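Local coordinates for protein terminase large subunit (Thermus phage G20c, PDB 5M1P) that drives viral DNA into empty capsids as an ATP-powered motor and, through its nuclease domain, cuts the genome to begin and end packaging by two-metal catalysis, at residues A90-D95 and Q110-T115; T72-V77 and A104-A109; D12-L17 and L134-G139; T59-C64 and Q140-N145. All coordinates share one frame; numbering follows the deposited sequence.

Interaction 1. Residues A90-D95 and Q110-T115; sequences AYVVAD and QGINYT
Ile112 opens the contact by setting its CG2 methyl 3.9 Å from CG2 of Val92, the two branched chains meeting at a slant. Asn113 then contributes twice. Its backbone O accepts the N-H of Val92, 2.8 Å from O to N. Its side chain, swung opposite the backbone N (chi1 -174°), lies along Tyr91, with ND2 3.5 Å from Tyr91 CB and hydrogen-bonded to His89 O. Tyr114 pairs with Val92 in parallel register, their CB atoms 3.8 Å apart on one face of the sheet; its ring leads away, and its OH bonds to Asp108 OD1. Thr115 uses both backbone groups: its N donates to Val92 O at 2.8 Å, and its O receives Ala94 N at 3.0 Å. Strand 91-94, helix 101-109 and strand 114-116 form a beta-alpha-beta crossover, and Asp95, a probable catalytic metal ligand, lies at the C-terminal end of the first strand. On its other side strand 91-94 pairs with strand 37-42, while Leu80 of helix 73-86 packs on Val92, Val77 of the same helix on Ile112, and Leu107 of helix 101-109 on Ile112 and Tyr114.

Interaction 2. Residues T72-V77 and A104-A109; sequences TWSDQV and AEELDA
Val77 and Leu107 bring the two backbones nearest to each other, their CA atoms 6.7 Å apart, where the N-terminal part of helix 73-86 meets the C-terminal part of helix 101-109. The pair illustrates helix packing on one face of the central sheet of an RNase H-like nuclease: the short axes run in broadly the same direction, cross at -38°, and approach to 10.0 Å. The first helix starts at Thr72, an N-cap whose OG1 accepts the N-H of Asp75 at 3.0 Å.

Glu106 carries most of the side-chain contact. Its chain leaves the backbone with CG opposite the carbonyl carbon and stays extended (chi2 157°), which takes the carboxylate across the gap to the start of the other helix. There OE1 stops 3.4 Å from Ser74 CA, beside the backbone of Trp73 and Ser74, without making a hydrogen bond to either residue. An acid at the N-terminal turn of a helix would probably be favoured by the partial positive charge of that end. The stem of the same side chain is apolar in its dealings, with CB 4.0 Å from Val77 CG2 and the two chains set obliquely to each other. Deeper in, the same Val77 methyl faces Leu107 CD2, and Ile112 adjoins both residues. The end of Trp73 leads away from 104-109 toward Ala102 and Ile103, earlier in the same helix, and its NE1 donates to Lys45 O. On the outer side a water bridges the helices, 2.9 Å from Ser74 OG and weakly bonded, at 3.4 Å, to Glu106 OE2.

Interaction 3. Residues D12-L17 and L134-G139; sequences DMLILL and LLMEKG
Met13 meets the end of helix 122-137 by curling over its last turn, which closes in a Schellman motif at Gly139. Bends at chi2 (-65°) and chi3 (-56°) fold the side chain back along the turn, bringing CE over Gly139. CB sits 3.2 Å from Met136 O, and CG continues to 3.5 Å from Glu137 O. The terminal CE methyl comes down 3.7 Å from Gly139 CA, an approach eased by the absence of a side chain at this positive-phi residue. Gly139 also receives the next hydrophobic tip, for Ile15 CD1 rests 3.5 Å from its carbonyl O.

Met136 supplies the inner part of the contact. Its chain, extended as far as SD, is buried, and CG lies 4.2 Å from Leu14 CD1 while Leu150 and Leu153 of helix 147-154 pack around Leu14. Its backbone O belongs to the cap and accepts the N-H of Gly139. The contact thus fastens the 3-10 segment that ends at Met13, just ahead of strand 15-22, to a helix terminus, largely through apolar groups laid on backbone carbonyls. At the solvent edge two acids come close, Asp12 OD1 being 4.5 Å from Glu137 OE2. A water probably eases that meeting of like charges: it donates to Asp12 OD2 at 2.7 Å and to Glu137 OE1 at 2.6 Å.

Interaction 4. Residues T59-C64 and Q140-N145; sequences TGAIAC and QVAVPN
Gly60 and Gln140 bring two carbonyl oxygens to within 3.2 Å of each other, an O-to-O approach in which neither can donate. It occurs where strand 61-69 meets 142-144, one of the two outermost strands of the mixed sheet, although strands 25-27 and 15-22 come between them in the strand order. The edge strand nevertheless approaches 61-64, with axes 5.0 Å apart and directions differing by 28°. A lone direct hydrogen bond joins the two segments, Ile62 N to Ala142 O, 3.0 Å long and nearly straight at 170°.

Ile62 does the main side-chain work around that bond. With CG1 turned opposite the carbonyl carbon (chi1 -64°), this branch lies 3.4 Å from Ala142 O. The CG2 methyl instead meets the Pro144 ring at CD, 3.8 Å away, the two side chains crossing roughly at right angles. Ala61 and Ala142 set their CB atoms 4.0 Å apart. Leu182 and Tyr186 of helix 177-186 pack against Ile62.

Each of the crowded oxygens has another partner. Tyr186 OH is hydrogen-bonded to Gly60 O and also to Ala142 N, while a water donates to Gln140 O at 2.7 Å and to Thr59 O at 2.9 Å. At the Gly60-Gln140 end a tyrosine hydroxyl and a water thus take the place of direct strand pairing.

Overall arrangement
The four contacts form two clusters, 1 with 2 and 3 with 4; interactions 1, 3 and 4 reach one mixed sheet, and interaction 3 lies across the chain's centre from 1 and 2. Interactions 1 and 2, with centres 11 Å apart, share the crossover around helix 101-109, where Ile112 N lies 3.0 Å from Leu107 O, a probable hydrogen bond. Interactions 3 and 4, 9 Å apart, are joined through neighbouring strands 15-22 and 142-144; there Leu17 N is 2.9 Å from Val143 O. The first cluster lies nearer the nuclease site, whose calcium site includes Asp42 and Asp177: the ion is about 9 Å from the side chain of Trp73. Interaction 1 holds Asp95, a probable ligand of the second metal.

Interaction 1. Residues A90-D95 and Q110-T115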
loop_
_atom_site.group_PDB
_atom_site.type_symbol
_atom_site.label_atom_id
_atom_site.label_comp_id
_atom_site.label_asym_id
_atom_site.label_seq_id
_atom_site.Cartn_x
_atom_site.Cartn_y
_atom_site.Cartn_z
ATOM N N ALA A 90 -6.563 -2.236 -13.758
ATOM C CA ALA A 90 -5.439 -1.580 -13.107
ATOM C C ALA A 90 -4.382 -2.621 -12.787
ATOM O O ALA A 90 -4.708 -3.708 -12.303
ATOM C CB ALA A 90 -5.898 -0.913 -11.830
ATOM N N TYR A 91 -3.121 -2.293 -13.039
ATOM C CA TYR A 91 -2.058 -3.247 -12.739
ATOM C C TYR A 91 -1.667 -3.209 -11.275
ATOM O O TYR A 91 -1.667 -2.146 -10.635
ATOM C CB TYR A 91 -0.841 -3.061 -13.630
ATOM C CG TYR A 91 0.026 -1.860 -13.384
ATOM C CD1 TYR A 91 -0.262 -0.650 -13.986
ATOM C CD2 TYR A 91 1.155 -1.937 -12.573
ATOM C CE1 TYR A 91 0.551 0.453 -13.816
ATOM C CE2 TYR A 91 1.981 -0.838 -12.393
ATOM C CZ TYR A 91 1.662 0.366 -12.999
ATOM O OH TYR A 91 2.458 1.465 -12.843
ATOM N N VAL A 92 -1.341 -4.378 -10.753
ATOM C CA VAL A 92 -0.984 -4.527 -9.370
ATOM C C VAL A 92 0.538 -4.446 -9.207
ATOM O O VAL A 92 1.271 -5.087 -9.939
ATOM C CB VAL A 92 -1.508 -5.870 -8.833
ATOM C CG1 VAL A 92 -1.138 -6.022 -7.362
ATOM C CG2 VAL A 92 -3.021 -5.987 -9.006
ATOM N N VAL A 93 0.995 -3.661 -8.240
ATOM C CA VAL A 93 2.388 -3.674 -7.806
ATOM C C VAL A 93 2.406 -4.535 -6.558
ATOM O O VAL A 93 1.975 -4.110 -5.485
ATOM C CB VAL A 93 2.913 -2.263 -7.500
ATOM C CG1 VAL A 93 4.400 -2.299 -7.164
ATOM C CG2 VAL A 93 2.626 -1.313 -8.655
ATOM N N ALA A 94 2.886 -5.758 -6.714
ATOM C CA ALA A 94 2.693 -6.802 -5.711
ATOM C C ALA A 94 3.982 -7.080 -4.966
ATOM O O ALA A 94 4.983 -7.421 -5.587
ATOM C CB ALA A 94 2.227 -8.074 -6.387
ATOM N N ASP A 95 3.955 -6.956 -3.646
ATOM C CA ASP A 95 5.078 -7.414 -2.841
ATOM C C ASP A 95 4.982 -8.919 -2.723
ATOM O O ASP A 95 4.282 -9.448 -1.867
ATOM C CB ASP A 95 5.133 -6.771 -1.459
ATOM C CG ASP A 95 6.229 -7.366 -0.585
ATOM O OD1 ASP A 95 7.132 -8.078 -1.099
ATOM O OD2 ASP A 95 6.196 -7.122 0.630
ATOM N N GLN A 110 -4.852 -16.857 -12.266
ATOM C CA GLN A 110 -6.038 -16.004 -12.368
ATOM C C GLN A 110 -5.887 -14.857 -13.368
ATOM O O GLN A 110 -6.802 -14.056 -13.528
ATOM C CB GLN A 110 -6.424 -15.487 -10.980
ATOM C CG GLN A 110 -6.840 -16.599 -10.028
ATOM C CD GLN A 110 -8.127 -17.271 -10.482
ATOM O OE1 GLN A 110 -9.147 -16.604 -10.636
ATOM N NE2 GLN A 110 -8.079 -18.591 -10.720
ATOM N N GLY A 111 -4.737 -14.771 -14.032
ATOM C CA GLY A 111 -4.514 -13.752 -15.057
ATOM C C GLY A 111 -4.486 -12.334 -14.516
ATOM O O GLY A 111 -4.895 -11.399 -15.205
ATOM N N ILE A 112 -4.000 -12.171 -13.285
ATOM C CA ILE A 112 -3.946 -10.848 -12.664
ATOM C C ILE A 112 -2.928 -10.015 -13.437
ATOM O O ILE A 112 -1.866 -10.508 -13.811
ATOM C CB ILE A 112 -3.548 -10.893 -11.170
ATOM C CG1 ILE A 112 -4.453 -11.850 -10.370
ATOM C CG2 ILE A 112 -3.556 -9.484 -10.574
ATOM C CD1 ILE A 112 -5.926 -11.513 -10.392
ATOM N N ASN A 113 -3.288 -8.765 -13.715
ATOM C CA ASN A 113 -2.371 -7.806 -14.300
ATOM C C ASN A 113 -1.463 -7.325 -13.169
ATOM O O ASN A 113 -1.913 -6.573 -12.327
ATOM C CB ASN A 113 -3.192 -6.660 -14.897
ATOM C CG ASN A 113 -2.365 -5.668 -15.675
ATOM O OD1 ASN A 113 -1.218 -5.922 -16.030
ATOM N ND2 ASN A 113 -2.965 -4.516 -15.957
ATOM N N TYR A 114 -0.223 -7.815 -13.104
ATOM C CA TYR A 114 0.682 -7.433 -12.008
ATOM C C TYR A 114 2.141 -7.357 -12.413
ATOM O O TYR A 114 2.550 -8.003 -13.392
ATOM C CB TYR A 114 0.538 -8.373 -10.793
ATOM C CG TYR A 114 1.270 -9.682 -10.930
ATOM C CD1 TYR A 114 0.709 -10.737 -11.636
ATOM C CD2 TYR A 114 2.527 -9.873 -10.351
ATOM C CE1 TYR A 114 1.370 -11.943 -11.783
ATOM C CE2 TYR A 114 3.198 -11.078 -10.488
ATOM C CZ TYR A 114 2.611 -12.106 -11.198
ATOM O OH TYR A 114 3.266 -13.294 -11.345
ATOM N N THR A 115 2.891 -6.562 -11.643
ATOM C CA THR A 115 4.338 -6.449 -11.707
ATOM C C THR A 115 4.862 -6.765 -10.305
ATOM O O THR A 115 4.392 -6.170 -9.326
ATOM C CB THR A 115 4.773 -5.038 -12.130
ATOM O OG1 THR A 115 4.298 -4.792 -13.453
ATOM C CG2 THR A 115 6.284 -4.903 -12.149
#

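Interaction 2. Residues T72-V77 and A104-A109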
loop_
_atom_site.group_PDB
_atom_site.type_symbol
_atom_site.label_atom_id
_atom_site.label_comp_id
_atom_site.label_asym_id
_atom_site.label_seq_id
_atom_site.Cartn_x
_atom_site.Cartn_y
_atom_site.Cartn_z
ATOM N N THR A 72 -8.711 -15.583 3.217
ATOM C CA THR A 72 -7.926 -16.696 2.661
ATOM C C THR A 72 -7.044 -16.146 1.543
ATOM O O THR A 72 -7.352 -15.115 0.936
ATOM C CB THR A 72 -8.789 -17.843 2.092
ATOM O OG1 THR A 72 -9.505 -17.378 0.945
ATOM C CG2 THR A 72 -9.773 -18.400 3.122
ATOM N N TRP A 73 -5.951 -16.836 1.257
ATOM C CA TRP A 73 -5.061 -16.405 0.184
ATOM C C TRP A 73 -5.798 -16.273 -1.140
ATOM O O TRP A 73 -5.614 -15.283 -1.851
ATOM C CB TRP A 73 -3.890 -17.368 0.013
ATOM C CG TRP A 73 -2.897 -17.318 1.141
ATOM C CD1 TRP A 73 -2.628 -16.262 1.968
ATOM C CD2 TRP A 73 -2.023 -18.369 1.539
ATOM N NE1 TRP A 73 -1.645 -16.593 2.858
ATOM C CE2 TRP A 73 -1.256 -17.884 2.620
ATOM C CE3 TRP A 73 -1.820 -19.675 1.095
ATOM C CZ2 TRP A 73 -0.298 -18.665 3.271
ATOM C CZ3 TRP A 73 -0.859 -20.455 1.741
ATOM C CH2 TRP A 73 -0.112 -19.941 2.818
ATOM N N SER A 74 -6.640 -17.256 -1.459
ATOM C CA SER A 74 -7.413 -17.193 -2.696
ATOM C C SER A 74 -8.379 -16.006 -2.705
ATOM O O SER A 74 -8.546 -15.346 -3.739
ATOM C CB SER A 74 -8.161 -18.502 -2.952
ATOM O OG SER A 74 -8.603 -18.552 -4.294
ATOM N N ASP A 75 -9.011 -15.735 -1.563
ATOM C CA ASP A 75 -9.893 -14.568 -1.439
ATOM C C ASP A 75 -9.124 -13.259 -1.631
ATOM O O ASP A 75 -9.623 -12.334 -2.282
ATOM C CB ASP A 75 -10.624 -14.589 -0.093
ATOM C CG ASP A 75 -11.670 -13.500 0.036
ATOM O OD1 ASP A 75 -12.306 -13.140 -0.981
ATOM O OD2 ASP A 75 -11.862 -13.028 1.173
ATOM N N GLN A 76 -7.913 -13.173 -1.095
ATOM C CA GLN A 76 -7.083 -11.977 -1.326
ATOM C C GLN A 76 -6.834 -11.738 -2.809
ATOM O O GLN A 76 -6.972 -10.613 -3.296
ATOM C CB GLN A 76 -5.764 -12.081 -0.581
ATOM C CG GLN A 76 -5.929 -12.026 0.922
ATOM C CD GLN A 76 -4.610 -12.146 1.622
ATOM O OE1 GLN A 76 -3.644 -11.481 1.247
ATOM N NE2 GLN A 76 -4.544 -13.010 2.634
ATOM N N VAL A 77 -6.489 -12.804 -3.524
ATOM C CA VAL A 77 -6.267 -12.718 -4.965
ATOM C C VAL A 77 -7.568 -12.366 -5.703
ATOM O O VAL A 77 -7.554 -11.544 -6.623
ATOM C CB VAL A 77 -5.605 -13.997 -5.526
ATOM C CG1 VAL A 77 -5.547 -13.949 -7.045
ATOM C CG2 VAL A 77 -4.197 -14.151 -4.962
ATOM N N ALA A 104 1.624 -16.830 -5.442
ATOM C CA ALA A 104 2.398 -16.614 -6.672
ATOM C C ALA A 104 1.754 -17.343 -7.851
ATOM O O ALA A 104 1.559 -16.761 -8.919
ATOM C CB ALA A 104 3.840 -17.061 -6.493
ATOM N N GLU A 105 1.392 -18.606 -7.630
ATOM C CA GLU A 105 0.708 -19.400 -8.654
ATOM C C GLU A 105 -0.675 -18.844 -8.988
ATOM O O GLU A 105 -1.068 -18.853 -10.153
ATOM C CB GLU A 105 0.593 -20.865 -8.220
ATOM C CG GLU A 105 1.928 -21.600 -8.217
ATOM C CD GLU A 105 1.916 -22.869 -7.386
ATOM O OE1 GLU A 105 3.011 -23.321 -6.985
ATOM O OE2 GLU A 105 0.821 -23.418 -7.128
ATOM N N GLU A 106 -1.395 -18.360 -7.971
ATOM C CA GLU A 106 -2.747 -17.825 -8.149
ATOM C C GLU A 106 -2.760 -16.516 -8.934
ATOM O O GLU A 106 -3.651 -16.301 -9.737
ATOM C CB GLU A 106 -3.456 -17.634 -6.800
ATOM C CG GLU A 106 -4.033 -18.924 -6.231
ATOM C CD GLU A 106 -4.250 -18.911 -4.723
ATOM O OE1 GLU A 106 -4.331 -17.826 -4.104
ATOM O OE2 GLU A 106 -4.354 -20.015 -4.145
ATOM N N LEU A 107 -1.775 -15.650 -8.712
ATOM C CA LEU A 107 -1.653 -14.414 -9.503
ATOM C C LEU A 107 -1.538 -14.732 -10.992
ATOM O O LEU A 107 -2.192 -14.095 -11.803
ATOM C CB LEU A 107 -0.464 -13.556 -9.048
ATOM C CG LEU A 107 -0.583 -12.876 -7.677
ATOM C CD1 LEU A 107 0.765 -12.308 -7.267
ATOM C CD2 LEU A 107 -1.642 -11.786 -7.684
ATOM N N ASP A 108 -0.718 -15.725 -11.334
ATOM C CA ASP A 108 -0.548 -16.147 -12.724
ATOM C C ASP A 108 -1.767 -16.927 -13.230
ATOM O O ASP A 108 -2.302 -16.605 -14.295
ATOM C CB ASP A 108 0.748 -16.949 -12.895
ATOM C CG ASP A 108 1.990 -16.111 -12.644
ATOM O OD1 ASP A 108 1.980 -14.905 -12.975
ATOM O OD2 ASP A 108 2.978 -16.654 -12.097
ATOM N N ALA A 109 -2.235 -17.903 -12.455
ATOM C CA ALA A 109 -3.389 -18.721 -12.846
ATOM C C ALA A 109 -4.669 -17.905 -13.065
ATOM O O ALA A 109 -5.447 -18.193 -13.979
ATOM C CB ALA A 109 -3.626 -19.836 -11.838
HETATM O O HOH W 1 -7.363 -20.815 -5.516
#

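Interaction 3. Residues D12-L17 and L134-G139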
loop_
_atom_site.group_PDB
_atom_site.type_symbol
_atom_site.label_atom_id
_atom_site.label_comp_id
_atom_site.label_asym_id
_atom_site.label_seq_id
_atom_site.Cartn_x
_atom_site.Cartn_y
_atom_site.Cartn_z
ATOM N N ASP A 12 2.094 16.676 7.553
ATOM C CA ASP A 12 1.317 17.908 7.463
ATOM C C ASP A 12 0.891 18.276 6.041
ATOM O O ASP A 12 -0.054 19.032 5.871
ATOM C CB ASP A 12 2.098 19.078 8.071
ATOM C CG ASP A 12 3.429 19.324 7.369
ATOM O OD1 ASP A 12 4.311 18.431 7.433
ATOM O OD2 ASP A 12 3.596 20.395 6.754
ATOM N N MET A 13 1.616 17.780 5.039
ATOM C CA MET A 13 1.295 18.022 3.631
ATOM C C MET A 13 0.455 16.934 2.972
ATOM O O MET A 13 0.105 17.060 1.795
ATOM C CB MET A 13 2.583 18.249 2.836
ATOM C CG MET A 13 3.265 19.573 3.148
ATOM S SD MET A 13 2.240 20.977 2.651
ATOM C CE MET A 13 1.917 20.691 0.914
ATOM N N LEU A 14 0.115 15.887 3.718
ATOM C CA LEU A 14 -0.737 14.806 3.220
ATOM C C LEU A 14 -2.133 15.367 2.961
ATOM O O LEU A 14 -2.699 16.029 3.830
ATOM C CB LEU A 14 -0.786 13.691 4.272
ATOM C CG LEU A 14 -1.551 12.411 3.975
ATOM C CD1 LEU A 14 -0.875 11.655 2.851
ATOM C CD2 LEU A 14 -1.619 11.566 5.234
ATOM N N ILE A 15 -2.659 15.137 1.759
ATOM C CA ILE A 15 -4.023 15.531 1.425
ATOM C C ILE A 15 -4.968 14.452 1.920
ATOM O O ILE A 15 -4.744 13.253 1.707
ATOM C CB ILE A 15 -4.197 15.763 -0.080
ATOM C CG1 ILE A 15 -3.352 16.969 -0.484
ATOM C CG2 ILE A 15 -5.667 15.985 -0.445
ATOM C CD1 ILE A 15 -3.133 17.090 -1.968
ATOM N N LEU A 16 -6.024 14.894 2.587
ATOM C CA LEU A 16 -6.969 14.014 3.245
ATOM C C LEU A 16 -8.267 14.030 2.466
ATOM O O LEU A 16 -8.814 15.096 2.187
ATOM C CB LEU A 16 -7.178 14.480 4.679
ATOM C CG LEU A 16 -5.898 14.678 5.496
ATOM C CD1 LEU A 16 -6.260 15.112 6.905
ATOM C CD2 LEU A 16 -5.062 13.413 5.519
ATOM N N LEU A 17 -8.760 12.843 2.136
ATOM C CA LEU A 17 -9.889 12.685 1.227
ATOM C C LEU A 17 -11.073 12.011 1.912
ATOM O O LEU A 17 -10.904 10.991 2.595
ATOM C CB LEU A 17 -9.475 11.810 0.048
ATOM C CG LEU A 17 -8.257 12.260 -0.756
ATOM C CD1 LEU A 17 -7.827 11.169 -1.731
ATOM C CD2 LEU A 17 -8.563 13.552 -1.485
ATOM N N LEU A 134 9.005 11.661 0.220
ATOM C CA LEU A 134 9.315 12.844 -0.582
ATOM C C LEU A 134 8.080 13.366 -1.299
ATOM O O LEU A 134 7.806 14.568 -1.283
ATOM C CB LEU A 134 10.414 12.539 -1.600
ATOM C CG LEU A 134 10.794 13.679 -2.556
ATOM C CD1 LEU A 134 11.341 14.865 -1.781
ATOM C CD2 LEU A 134 11.796 13.194 -3.584
ATOM N N LEU A 135 7.345 12.473 -1.953
ATOM C CA LEU A 135 6.084 12.854 -2.592
ATOM C C LEU A 135 5.107 13.458 -1.580
ATOM O O LEU A 135 4.370 14.396 -1.887
ATOM C CB LEU A 135 5.435 11.638 -3.252
ATOM C CG LEU A 135 6.123 11.146 -4.520
ATOM C CD1 LEU A 135 5.596 9.763 -4.891
ATOM C CD2 LEU A 135 5.941 12.120 -5.676
ATOM N N MET A 136 5.119 12.929 -0.359
ATOM C CA MET A 136 4.232 13.431 0.681
ATOM C C MET A 136 4.580 14.865 1.071
ATOM O O MET A 136 3.699 15.727 1.127
ATOM C CB MET A 136 4.278 12.545 1.919
ATOM C CG MET A 136 3.162 12.833 2.907
ATOM S SD MET A 136 3.278 11.878 4.430
ATOM C CE MET A 136 3.084 10.210 3.800
ATOM N N GLU A 137 5.861 15.128 1.310
ATOM C CA GLU A 137 6.295 16.487 1.659
ATOM C C GLU A 137 5.974 17.463 0.540
ATOM O O GLU A 137 5.623 18.610 0.813
ATOM C CB GLU A 137 7.787 16.524 1.994
ATOM C CG GLU A 137 8.324 17.910 2.330
ATOM C CD GLU A 137 7.680 18.505 3.566
ATOM O OE1 GLU A 137 7.105 19.613 3.481
ATOM O OE2 GLU A 137 7.750 17.865 4.633
ATOM N N LYS A 138 6.037 16.989 -0.704
ATOM C CA LYS A 138 5.705 17.813 -1.868
ATOM C C LYS A 138 4.206 18.033 -2.099
ATOM O O LYS A 138 3.830 18.672 -3.081
ATOM C CB LYS A 138 6.323 17.199 -3.119
ATOM C CG LYS A 138 7.841 17.271 -3.157
ATOM C CD LYS A 138 8.370 16.769 -4.489
ATOM C CE LYS A 138 9.862 17.001 -4.642
ATOM N NZ LYS A 138 10.431 16.131 -5.712
ATOM N N GLY A 139 3.350 17.498 -1.226
ATOM C CA GLY A 139 1.912 17.692 -1.328
ATOM C C GLY A 139 1.270 16.882 -2.436
ATOM O O GLY A 139 0.220 17.261 -2.941
HETATM O O HOH W 2 6.016 20.623 5.630
HETATM O O HOH W 3 1.267 14.934 0.216
#

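Interaction 4. Residues T59-C64 and Q140-N145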
loop_
_atom_site.group_PDB
_atom_site.type_symbol
_atom_site.label_atom_id
_atom_site.label_comp_id
_atom_site.label_asym_id
_atom_site.label_seq_id
_atom_site.Cartn_x
_atom_site.Cartn_y
_atom_site.Cartn_z
ATOM N N THR A 59 -3.747 11.634 -11.262
ATOM C CA THR A 59 -3.947 12.663 -10.226
ATOM C C THR A 59 -3.067 12.500 -8.987
ATOM O O THR A 59 -2.927 13.446 -8.210
ATOM C CB THR A 59 -5.399 12.683 -9.745
ATOM O OG1 THR A 59 -5.674 11.476 -9.023
ATOM C CG2 THR A 59 -6.366 12.856 -10.918
ATOM N N GLY A 60 -2.505 11.307 -8.782
ATOM C CA GLY A 60 -1.719 11.034 -7.580
ATOM C C GLY A 60 -2.566 10.802 -6.341
ATOM O O GLY A 60 -2.031 10.826 -5.231
ATOM N N ALA A 61 -3.871 10.562 -6.510
ATOM C CA ALA A 61 -4.779 10.330 -5.393
ATOM C C ALA A 61 -5.197 8.875 -5.285
ATOM O O ALA A 61 -5.465 8.215 -6.285
ATOM C CB ALA A 61 -6.007 11.215 -5.517
ATOM N N ILE A 62 -5.253 8.379 -4.055
ATOM C CA ILE A 62 -5.826 7.079 -3.783
ATOM C C ILE A 62 -7.330 7.158 -4.040
ATOM O O ILE A 62 -8.031 8.025 -3.494
ATOM C CB ILE A 62 -5.544 6.627 -2.333
ATOM C CG1 ILE A 62 -4.038 6.437 -2.104
ATOM C CG2 ILE A 62 -6.338 5.378 -1.977
ATOM C CD1 ILE A 62 -3.392 5.381 -2.974
ATOM N N ALA A 63 -7.811 6.278 -4.912
ATOM C CA ALA A 63 -9.231 6.195 -5.265
ATOM C C ALA A 63 -9.980 5.215 -4.377
ATOM O O ALA A 63 -11.180 5.368 -4.149
ATOM C CB ALA A 63 -9.379 5.782 -6.720
ATOM N N CYS A 64 -9.285 4.181 -3.886
ATOM C CA CYS A 64 -9.913 3.126 -3.106
ATOM C C CYS A 64 -8.824 2.420 -2.318
ATOM O O CYS A 64 -7.715 2.243 -2.834
ATOM C CB CYS A 64 -10.594 2.143 -4.059
ATOM S SG CYS A 64 -11.535 0.860 -3.224
ATOM N N GLN A 140 1.897 15.767 -2.813
ATOM C CA GLN A 140 1.419 14.937 -3.929
ATOM C C GLN A 140 0.742 13.621 -3.515
ATOM O O GLN A 140 0.259 12.873 -4.365
ATOM C CB GLN A 140 2.579 14.687 -4.894
ATOM C CG GLN A 140 3.061 15.980 -5.541
ATOM C CD GLN A 140 4.154 15.780 -6.563
ATOM O OE1 GLN A 140 3.913 15.871 -7.766
ATOM N NE2 GLN A 140 5.362 15.505 -6.092
ATOM N N VAL A 141 0.689 13.349 -2.214
ATOM C CA VAL A 141 0.076 12.137 -1.684
ATOM C C VAL A 141 -1.285 12.506 -1.106
ATOM O O VAL A 141 -1.402 13.467 -0.334
ATOM C CB VAL A 141 0.984 11.470 -0.627
ATOM C CG1 VAL A 141 0.331 10.228 -0.023
ATOM C CG2 VAL A 141 2.326 11.088 -1.238
ATOM N N ALA A 142 -2.314 11.778 -1.524
ATOM C CA ALA A 142 -3.678 12.021 -1.091
ATOM C C ALA A 142 -4.333 10.694 -0.761
ATOM O O ALA A 142 -4.399 9.806 -1.611
ATOM C CB ALA A 142 -4.443 12.753 -2.180
ATOM N N VAL A 143 -4.769 10.541 0.488
ATOM C CA VAL A 143 -5.271 9.279 1.013
ATOM C C VAL A 143 -6.637 9.432 1.683
ATOM O O VAL A 143 -7.007 10.543 2.067
ATOM C CB VAL A 143 -4.280 8.666 2.035
ATOM C CG1 VAL A 143 -2.911 8.483 1.405
ATOM C CG2 VAL A 143 -4.160 9.490 3.318
ATOM N N PRO A 144 -7.378 8.319 1.843
ATOM C CA PRO A 144 -8.613 8.390 2.614
ATOM C C PRO A 144 -8.354 8.918 4.021
ATOM O O PRO A 144 -7.396 8.504 4.664
ATOM C CB PRO A 144 -9.090 6.938 2.663
ATOM C CG PRO A 144 -8.430 6.267 1.509
ATOM C CD PRO A 144 -7.113 6.950 1.354
ATOM N N ASN A 145 -9.197 9.841 4.469
ATOM C CA ASN A 145 -9.034 10.509 5.748
ATOM C C ASN A 145 -9.565 9.589 6.842
ATOM O O ASN A 145 -10.631 9.809 7.432
ATOM C CB ASN A 145 -9.764 11.859 5.707
ATOM C CG ASN A 145 -9.468 12.726 6.908
ATOM O OD1 ASN A 145 -8.710 12.342 7.806
ATOM N ND2 ASN A 145 -10.061 13.909 6.929
HETATM O O HOH W 4 -1.599 14.241 -5.773
#